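Local atomic coordinates of protein Pcdhgc3 (Mus musculus, PDB entry 4ZI8), a protein that probably acts as a calcium-dependent cell-adhesion protein that may help establish and maintain specific neuronal connections in the brain. Residues 251-256 against 294-299; 308-313 against 328-333. All blocks are in the same frame, centred on the assembly; numbering follows the deposited sequence.

Contact 1. Residues 251-256 against 294-299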
ATOM      1  N   THR B 251      40.954  -4.461 -26.648  1.00 31.86           N
ATOM      2  CA  THR B 251      40.419  -3.897 -27.887  1.00 34.85           C
ATOM      3  C   THR B 251      38.903  -3.750 -27.790  1.00 33.12           C
ATOM      4  O   THR B 251      38.213  -4.707 -27.472  1.00 30.80           O
ATOM      5  CB  THR B 251      40.774  -4.756 -29.113  1.00 32.30           C
ATOM      6  OG1 THR B 251      42.196  -4.774 -29.273  1.00 34.06           O
ATOM      7  CG2 THR B 251      40.164  -4.156 -30.357  1.00 33.85           C
ATOM      8  N   ARG B 252      38.396  -2.545 -28.041  1.00 34.37           N
ATOM      9  CA  ARG B 252      36.959  -2.293 -28.024  0.50 33.62           C
ATOM     10  C   ARG B 252      36.306  -2.983 -29.204  1.00 36.08           C
ATOM     11  O   ARG B 252      36.729  -2.795 -30.350  1.00 37.55           O
ATOM     12  CB  ARG B 252      36.680  -0.791 -28.062  0.50 35.44           C
ATOM     13  CG  ARG B 252      35.259  -0.416 -28.440  0.50 31.65           C
ATOM     14  CD  ARG B 252      35.032   1.052 -28.152  0.50 33.67           C
ATOM     15  NE  ARG B 252      33.704   1.495 -28.556  0.50 33.95           N
ATOM     16  CZ  ARG B 252      33.131   2.600 -28.111  0.50 34.45           C
ATOM     17  NH1 ARG B 252      33.766   3.362 -27.233  0.50 36.65           N
ATOM     18  NH2 ARG B 252      31.929   2.942 -28.536  0.50 35.89           N
ATOM     19  N   VAL B 253      35.296  -3.806 -28.931  1.00 35.72           N
ATOM     20  CA  VAL B 253      34.575  -4.530 -29.976  1.00 33.39           C
ATOM     21  C   VAL B 253      33.271  -3.814 -30.322  1.00 32.37           C
ATOM     22  O   VAL B 253      32.969  -3.553 -31.477  1.00 34.58           O
ATOM     23  CB  VAL B 253      34.268  -5.965 -29.546  1.00 30.96           C
ATOM     24  CG1 VAL B 253      33.459  -6.684 -30.615  1.00 28.01           C
ATOM     25  CG2 VAL B 253      35.536  -6.700 -29.294  1.00 32.02           C
ATOM     26  N   ALA B 254      32.499  -3.488 -29.305  1.00 32.80           N
ATOM     27  CA  ALA B 254      31.205  -2.869 -29.515  1.00 33.35           C
ATOM     28  C   ALA B 254      30.768  -2.221 -28.214  1.00 31.61           C
ATOM     29  O   ALA B 254      31.280  -2.580 -27.152  1.00 31.49           O
ATOM     30  CB  ALA B 254      30.166  -3.904 -29.982  1.00 29.49           C
ATOM     31  N   GLN B 255      29.865  -1.251 -28.293  1.00 30.11           N
ATOM     32  CA  GLN B 255      29.141  -0.823 -27.094  1.00 28.33           C
ATOM     33  C   GLN B 255      27.628  -0.984 -27.302  1.00 30.66           C
ATOM     34  O   GLN B 255      27.042  -0.377 -28.203  1.00 31.59           O
ATOM     35  CB  GLN B 255      29.478   0.618 -26.723  1.00 28.96           C
ATOM     36  CG  GLN B 255      28.810   1.084 -25.434  1.00 30.32           C
ATOM     37  CD  GLN B 255      29.257   2.465 -25.010  1.00 39.63           C
ATOM     38  OE1 GLN B 255      29.658   3.287 -25.840  1.00 47.45           O
ATOM     39  NE2 GLN B 255      29.211   2.724 -23.713  1.00 36.35           N
ATOM     40  N   VAL B 256      26.990  -1.809 -26.476  1.00 28.86           N
ATOM     41  CA  VAL B 256      25.557  -1.989 -26.603  1.00 28.86           C
ATOM     42  C   VAL B 256      24.837  -1.023 -25.651  1.00 30.40           C
ATOM     43  O   VAL B 256      25.406  -0.577 -24.646  1.00 26.93           O
ATOM     44  CB  VAL B 256      25.148  -3.432 -26.328  1.00 26.80           C
ATOM     45  CG1 VAL B 256      25.955  -4.389 -27.249  1.00 26.77           C
ATOM     46  CG2 VAL B 256      25.386  -3.781 -24.856  1.00 26.45           C
ATOM     47  N   LEU B 294      31.865  -4.027 -24.850  1.00 27.66           N
ATOM     48  CA  LEU B 294      32.410  -5.352 -25.075  1.00 25.74           C
ATOM     49  C   LEU B 294      33.830  -5.225 -25.615  1.00 29.50           C
ATOM     50  O   LEU B 294      34.063  -4.477 -26.585  1.00 27.82           O
ATOM     51  CB  LEU B 294      31.531  -6.115 -26.057  1.00 25.24           C
ATOM     52  CG  LEU B 294      31.925  -7.537 -26.444  1.00 28.19           C
ATOM     53  CD1 LEU B 294      31.608  -8.517 -25.323  1.00 27.96           C
ATOM     54  CD2 LEU B 294      31.215  -7.917 -27.748  1.00 32.22           C
ATOM     55  N   THR B 295      34.774  -5.919 -24.978  1.00 26.71           N
ATOM     56  CA  THR B 295      36.183  -5.856 -25.368  1.00 28.50           C
ATOM     57  C   THR B 295      36.739  -7.262 -25.643  1.00 30.52           C
ATOM     58  O   THR B 295      36.172  -8.271 -25.206  1.00 26.41           O
ATOM     59  CB  THR B 295      37.071  -5.197 -24.282  1.00 27.27           C
ATOM     60  OG1 THR B 295      36.780  -5.768 -23.005  1.00 30.83           O
ATOM     61  CG2 THR B 295      36.858  -3.696 -24.192  1.00 28.25           C
ATOM     62  N   ILE B 296      37.867  -7.324 -26.341  1.00 28.60           N
ATOM     63  CA  ILE B 296      38.601  -8.575 -26.482  1.00 26.03           C
ATOM     64  C   ILE B 296      39.262  -8.896 -25.176  1.00 27.02           C
ATOM     65  O   ILE B 296      39.866  -8.027 -24.539  1.00 31.87           O
ATOM     66  CB  ILE B 296      39.646  -8.489 -27.587  1.00 26.86           C
ATOM     67  CG1 ILE B 296      38.937  -8.253 -28.914  1.00 28.75           C
ATOM     68  CG2 ILE B 296      40.518  -9.771 -27.631  1.00 24.63           C
ATOM     69  CD1 ILE B 296      38.038  -9.430 -29.324  1.00 26.09           C
ATOM     70  N   LYS B 297      39.144 -10.142 -24.763  1.00 25.89           N
ATOM     71  CA  LYS B 297      39.803 -10.596 -23.551  1.00 28.21           C
ATOM     72  C   LYS B 297      40.843 -11.669 -23.863  1.00 30.13           C
ATOM     73  O   LYS B 297      41.965 -11.616 -23.364  1.00 31.51           O
ATOM     74  CB  LYS B 297      38.760 -11.131 -22.565  1.00 26.78           C
ATOM     75  CG  LYS B 297      39.337 -11.677 -21.276  1.00 31.93           C
ATOM     76  CD  LYS B 297      38.226 -12.134 -20.333  1.00 31.28           C
ATOM     77  CE  LYS B 297      38.745 -13.127 -19.300  1.00 36.94           C
ATOM     78  NZ  LYS B 297      37.647 -13.693 -18.452  1.00 39.69           N
ATOM     79  N   GLY B 298      40.468 -12.652 -24.680  1.00 28.69           N
ATOM     80  CA  GLY B 298      41.369 -13.745 -25.019  1.00 28.20           C
ATOM     81  C   GLY B 298      42.080 -13.476 -26.330  1.00 31.62           C
ATOM     82  O   GLY B 298      42.366 -12.328 -26.663  1.00 34.04           O
ATOM     83  N   ARG B 299      42.400 -14.526 -27.081  1.00 34.10           N
ATOM     84  CA  ARG B 299      43.051 -14.336 -28.373  1.00 32.03           C
ATOM     85  C   ARG B 299      42.174 -14.854 -29.499  1.00 29.74           C
ATOM     86  O   ARG B 299      41.834 -16.025 -29.535  1.00 32.29           O
ATOM     87  CB  ARG B 299      44.409 -15.036 -28.420  1.00 38.87           C
ATOM     88  CG  ARG B 299      45.132 -14.811 -29.742  1.00 45.43           C
ATOM     89  CD  ARG B 299      46.425 -15.607 -29.826  1.00 58.41           C
ATOM     90  NE  ARG B 299      46.210 -17.049 -29.970  1.00 68.05           N
ATOM     91  CZ  ARG B 299      45.971 -17.670 -31.128  1.00 70.49           C
ATOM     92  NH1 ARG B 299      45.896 -16.977 -32.258  1.00 70.50           N
ATOM     93  NH2 ARG B 299      45.797 -18.987 -31.157  1.00 69.21           N
TER

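Contact 2. Residues 308-313 against 328-333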
ATOM      1  N   HIS B 308      32.064 -14.943 -34.297  1.00 29.12           N
ATOM      2  CA  HIS B 308      31.553 -15.203 -32.953  1.00 26.65           C
ATOM      3  C   HIS B 308      30.185 -14.545 -32.798  1.00 27.63           C
ATOM      4  O   HIS B 308      30.011 -13.394 -33.207  1.00 30.46           O
ATOM      5  CB  HIS B 308      32.532 -14.683 -31.890  1.00 26.63           C
ATOM      6  CG  HIS B 308      33.892 -15.310 -31.964  1.00 25.97           C
ATOM      7  ND1 HIS B 308      34.189 -16.524 -31.380  1.00 22.94           N
ATOM      8  CD2 HIS B 308      35.033 -14.893 -32.569  1.00 25.98           C
ATOM      9  CE1 HIS B 308      35.451 -16.835 -31.634  1.00 27.04           C
ATOM     10  NE2 HIS B 308      35.985 -15.856 -32.342  1.00 27.17           N
ATOM     11  N   GLU B 309      29.216 -15.286 -32.258  1.00 28.03           N
ATOM     12  CA  GLU B 309      27.892 -14.754 -31.937  1.00 31.78           C
ATOM     13  C   GLU B 309      27.766 -14.556 -30.439  1.00 30.04           C
ATOM     14  O   GLU B 309      27.774 -15.522 -29.698  1.00 35.59           O
ATOM     15  CB  GLU B 309      26.777 -15.691 -32.386  1.00 37.82           C
ATOM     16  CG  GLU B 309      26.583 -15.817 -33.857  1.00 50.45           C
ATOM     17  CD  GLU B 309      25.173 -16.293 -34.211  1.00 62.88           C
ATOM     18  OE1 GLU B 309      24.199 -15.867 -33.525  1.00 59.10           O
ATOM     19  OE2 GLU B 309      25.053 -17.089 -35.176  1.00 67.52           O
ATOM     20  N   ILE B 310      27.635 -13.326 -29.994  1.00 26.76           N
ATOM     21  CA  ILE B 310      27.590 -13.060 -28.572  1.00 28.35           C
ATOM     22  C   ILE B 310      26.247 -12.455 -28.174  1.00 27.89           C
ATOM     23  O   ILE B 310      25.843 -11.430 -28.710  1.00 34.37           O
ATOM     24  CB  ILE B 310      28.680 -12.095 -28.160  1.00 28.85           C
ATOM     25  CG1 ILE B 310      30.038 -12.636 -28.593  1.00 35.25           C
ATOM     26  CG2 ILE B 310      28.624 -11.833 -26.658  1.00 26.79           C
ATOM     27  CD1 ILE B 310      30.981 -11.521 -28.788  1.00 39.45           C
ATOM     28  N   TYR B 311      25.565 -13.071 -27.229  1.00 25.49           N
ATOM     29  CA  TYR B 311      24.297 -12.517 -26.793  1.00 28.04           C
ATOM     30  C   TYR B 311      24.510 -11.761 -25.492  1.00 27.68           C
ATOM     31  O   TYR B 311      25.206 -12.229 -24.580  1.00 30.36           O
ATOM     32  CB  TYR B 311      23.232 -13.594 -26.611  1.00 29.20           C
ATOM     33  CG  TYR B 311      22.752 -14.217 -27.888  1.00 34.40           C
ATOM     34  CD1 TYR B 311      23.513 -15.172 -28.538  1.00 41.54           C
ATOM     35  CD2 TYR B 311      21.529 -13.871 -28.432  1.00 39.72           C
ATOM     36  CE1 TYR B 311      23.075 -15.768 -29.705  1.00 50.12           C
ATOM     37  CE2 TYR B 311      21.079 -14.461 -29.598  1.00 48.32           C
ATOM     38  CZ  TYR B 311      21.859 -15.408 -30.230  1.00 54.25           C
ATOM     39  OH  TYR B 311      21.433 -16.008 -31.395  1.00 62.43           O
ATOM     40  N   ILE B 312      23.944 -10.576 -25.429  1.00 22.40           N
ATOM     41  CA  ILE B 312      24.131  -9.745 -24.262  1.00 22.45           C
ATOM     42  C   ILE B 312      22.744  -9.449 -23.673  1.00 26.67           C
ATOM     43  O   ILE B 312      21.766  -9.288 -24.401  1.00 25.06           O
ATOM     44  CB  ILE B 312      24.895  -8.471 -24.619  1.00 24.31           C
ATOM     45  CG1 ILE B 312      26.340  -8.843 -25.029  1.00 22.44           C
ATOM     46  CG2 ILE B 312      24.893  -7.471 -23.452  1.00 20.60           C
ATOM     47  CD1 ILE B 312      27.201  -7.658 -25.386  1.00 27.38           C
ATOM     48  N   GLN B 313      22.667  -9.410 -22.355  1.00 23.20           N
ATOM     49  CA  GLN B 313      21.398  -9.251 -21.702  1.00 24.92           C
ATOM     50  C   GLN B 313      21.439  -7.937 -20.952  1.00 23.33           C
ATOM     51  O   GLN B 313      22.487  -7.577 -20.408  1.00 27.37           O
ATOM     52  CB  GLN B 313      21.148 -10.428 -20.776  1.00 29.48           C
ATOM     53  CG  GLN B 313      20.038 -10.212 -19.792  1.00 42.43           C
ATOM     54  CD  GLN B 313      19.947 -11.351 -18.802  1.00 52.10           C
ATOM     55  OE1 GLN B 313      19.241 -12.328 -19.039  1.00 58.79           O
ATOM     56  NE2 GLN B 313      20.673 -11.237 -17.693  1.00 51.72           N
ATOM     57  N   VAL B 328      25.586  -9.597 -30.662  1.00 24.08           N
ATOM     58  CA  VAL B 328      26.730  -8.992 -31.311  1.00 25.97           C
ATOM     59  C   VAL B 328      27.390 -10.039 -32.202  1.00 26.30           C
ATOM     60  O   VAL B 328      27.754 -11.105 -31.729  1.00 25.97           O
ATOM     61  CB  VAL B 328      27.755  -8.486 -30.300  1.00 26.77           C
ATOM     62  CG1 VAL B 328      28.816  -7.664 -31.013  1.00 27.32           C
ATOM     63  CG2 VAL B 328      27.045  -7.678 -29.229  1.00 25.94           C
ATOM     64  N   LEU B 329      27.493  -9.745 -33.491  1.00 27.59           N
ATOM     65  CA  LEU B 329      28.195 -10.605 -34.437  1.00 27.59           C
ATOM     66  C   LEU B 329      29.603 -10.078 -34.592  1.00 27.79           C
ATOM     67  O   LEU B 329      29.798  -8.996 -35.128  1.00 27.72           O
ATOM     68  CB  LEU B 329      27.490 -10.623 -35.783  1.00 31.32           C
ATOM     69  CG  LEU B 329      26.112 -11.272 -35.772  1.00 41.98           C
ATOM     70  CD1 LEU B 329      25.417 -11.139 -37.131  1.00 44.62           C
ATOM     71  CD2 LEU B 329      26.283 -12.724 -35.406  1.00 47.83           C
ATOM     72  N   VAL B 330      30.581 -10.829 -34.100  1.00 32.61           N
ATOM     73  CA  VAL B 330      31.989 -10.428 -34.209  1.00 31.10           C
ATOM     74  C   VAL B 330      32.662 -11.243 -35.311  1.00 29.79           C
ATOM     75  O   VAL B 330      32.885 -12.451 -35.162  1.00 30.24           O
ATOM     76  CB  VAL B 330      32.765 -10.624 -32.897  1.00 29.11           C
ATOM     77  CG1 VAL B 330      34.230 -10.212 -33.072  1.00 28.34           C
ATOM     78  CG2 VAL B 330      32.121  -9.831 -31.784  1.00 28.72           C
ATOM     79  N   GLU B 331      32.931 -10.574 -36.421  1.00 31.14           N
ATOM     80  CA  GLU B 331      33.638 -11.172 -37.550  1.00 35.47           C
ATOM     81  C   GLU B 331      35.137 -11.005 -37.355  1.00 29.50           C
ATOM     82  O   GLU B 331      35.627  -9.895 -37.181  1.00 30.82           O
ATOM     83  CB  GLU B 331      33.201 -10.545 -38.872  1.00 40.44           C
ATOM     84  CG  GLU B 331      33.959 -11.113 -40.072  1.00 51.90           C
ATOM     85  CD  GLU B 331      33.635 -10.404 -41.380  1.00 63.42           C
ATOM     86  OE1 GLU B 331      32.684  -9.586 -41.390  1.00 70.38           O
ATOM     87  OE2 GLU B 331      34.334 -10.671 -42.391  1.00 63.82           O
ATOM     88  N   VAL B 332      35.852 -12.117 -37.344  1.00 26.83           N
ATOM     89  CA  VAL B 332      37.301 -12.103 -37.218  1.00 28.57           C
ATOM     90  C   VAL B 332      37.952 -11.906 -38.583  1.00 31.87           C
ATOM     91  O   VAL B 332      37.661 -12.655 -39.523  1.00 35.05           O
ATOM     92  CB  VAL B 332      37.827 -13.410 -36.609  1.00 27.76           C
ATOM     93  CG1 VAL B 332      39.324 -13.328 -36.430  1.00 30.02           C
ATOM     94  CG2 VAL B 332      37.120 -13.707 -35.283  1.00 30.93           C
ATOM     95  N   VAL B 333      38.839 -10.918 -38.682  1.00 27.42           N
ATOM     96  CA  VAL B 333      39.460 -10.548 -39.936  1.00 31.76           C
ATOM     97  C   VAL B 333      40.889 -11.099 -40.026  1.00 34.23           C
ATOM     98  O   VAL B 333      41.709 -10.919 -39.124  1.00 29.59           O
ATOM     99  CB  VAL B 333      39.477  -9.039 -40.108  1.00 30.63           C
ATOM    100  CG1 VAL B 333      40.162  -8.685 -41.402  1.00 42.25           C
ATOM    101  CG2 VAL B 333      38.051  -8.496 -40.085  1.00 35.31           C
TER

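Contact 1. Residues 251-256 against 294-299
Val253 and Ala254 both turn their backbone N-H groups to the carbonyl oxygen of Leu294. Val253 N lies 2.7 Å from Leu294 O, and Ala254 N makes the longer bond to the same oxygen at 3.3 Å. Both donors are tilted out of the carbonyl plane. Leu294 N returns a bond to Ala254 O, 2.8 Å, which closes the hydrogen-bonded Ala254-Leu294 pair. Two residues set against one make this a classic beta bulge, and the register shifts by one between Arg252 and Ala254. It lies where strand 252-259 pairs antiparallel with strand 293-296, in one sheet of the beta sandwich of the third cadherin repeat. The tight side is apolar. Chi1 of 177° puts Val253 CG1 anti to the backbone N, against Leu294 CD2 at 3.8 Å, and CG2 beside that N, against Ile296. The Val253 and Ile296 side chains cross at about a right angle, with Val253 CG2 3.7 Å from Ile296 CD1. Val253 also packs on Val330 and Ala241, and Leu294 on Phe273. On the Thr251 side of the bulge, Ile296 N bonds Thr251 O at 2.9 Å, and Thr251 CB rests on Ile296 CG1. Thr251 OG1 turns to Pro248 O instead. The other face is looser and more open to solvent. There the exposed Arg252 forms a non-hydrogen-bonded pair with Thr295, whose CG2 comes no nearer than 4.1 Å to Arg252 CA.

Contact 2. Residues 308-313 against 328-333
Strands 308-313 and 328-333 run antiparallel, their axes 4.8 Å apart at closest, with His308 and Ile310 each forming a hydrogen-bonded pair, with Val330 and Val328 respectively. Each pair closes with two nearly straight N-H to O bonds, such as Val328 N to Ile310 O at 2.7 Å. On the face of His308, Ile310, Val328 and Val330 the side chains pack closely. The Ile310 and Val330 side chains cross obliquely, with Ile310 CD1 3.6 Å from Val330 CG2, and Ile312 CD1 reaches Val328 CG2 at 3.8 Å. His308 has CG anti to its carbonyl carbon (chi1 -60°), and the ring extends along the sheet toward Val332. Val332 CG2 meets the ring at its edge, near its plane, 3.6 Å from His308 CD2. On the face of Glu309 and Leu329 these two form the non-hydrogen-bonded pair. They lie side by side and point the same way. Tyr311, on this face too, packs on Leu91 of the second subunit. The two faces thus differ in chemistry. The first is mostly aliphatic and packs into the sandwich, with the partly exposed His308 ring next to Val332. On the second, Leu329 CD2 lies 3.5 Å from CG of the exposed Glu309, so the apolar contact uses the stem of the acidic side chain.

Contacts 1 and 2 lie in the same cadherin repeat, the third of this chain, with centres about 10 Å apart. They come in series: contact 1 closes before contact 2 opens, and strand 307-316 follows strand 293-296 in the chain. Each belongs to a different sheet. Contact 1 joins the two central strands of the antiparallel sheet, and contact 2 the two central strands of the mixed sheet. The sheets meet face to face through aliphatic side chains. Val253 CG1 lies 3.6 Å from Val330 CG2, and Leu294 CD2 lies 3.8 Å from Ile310 CD1. The two pairings therefore build opposing walls of one shared hydrophobic core.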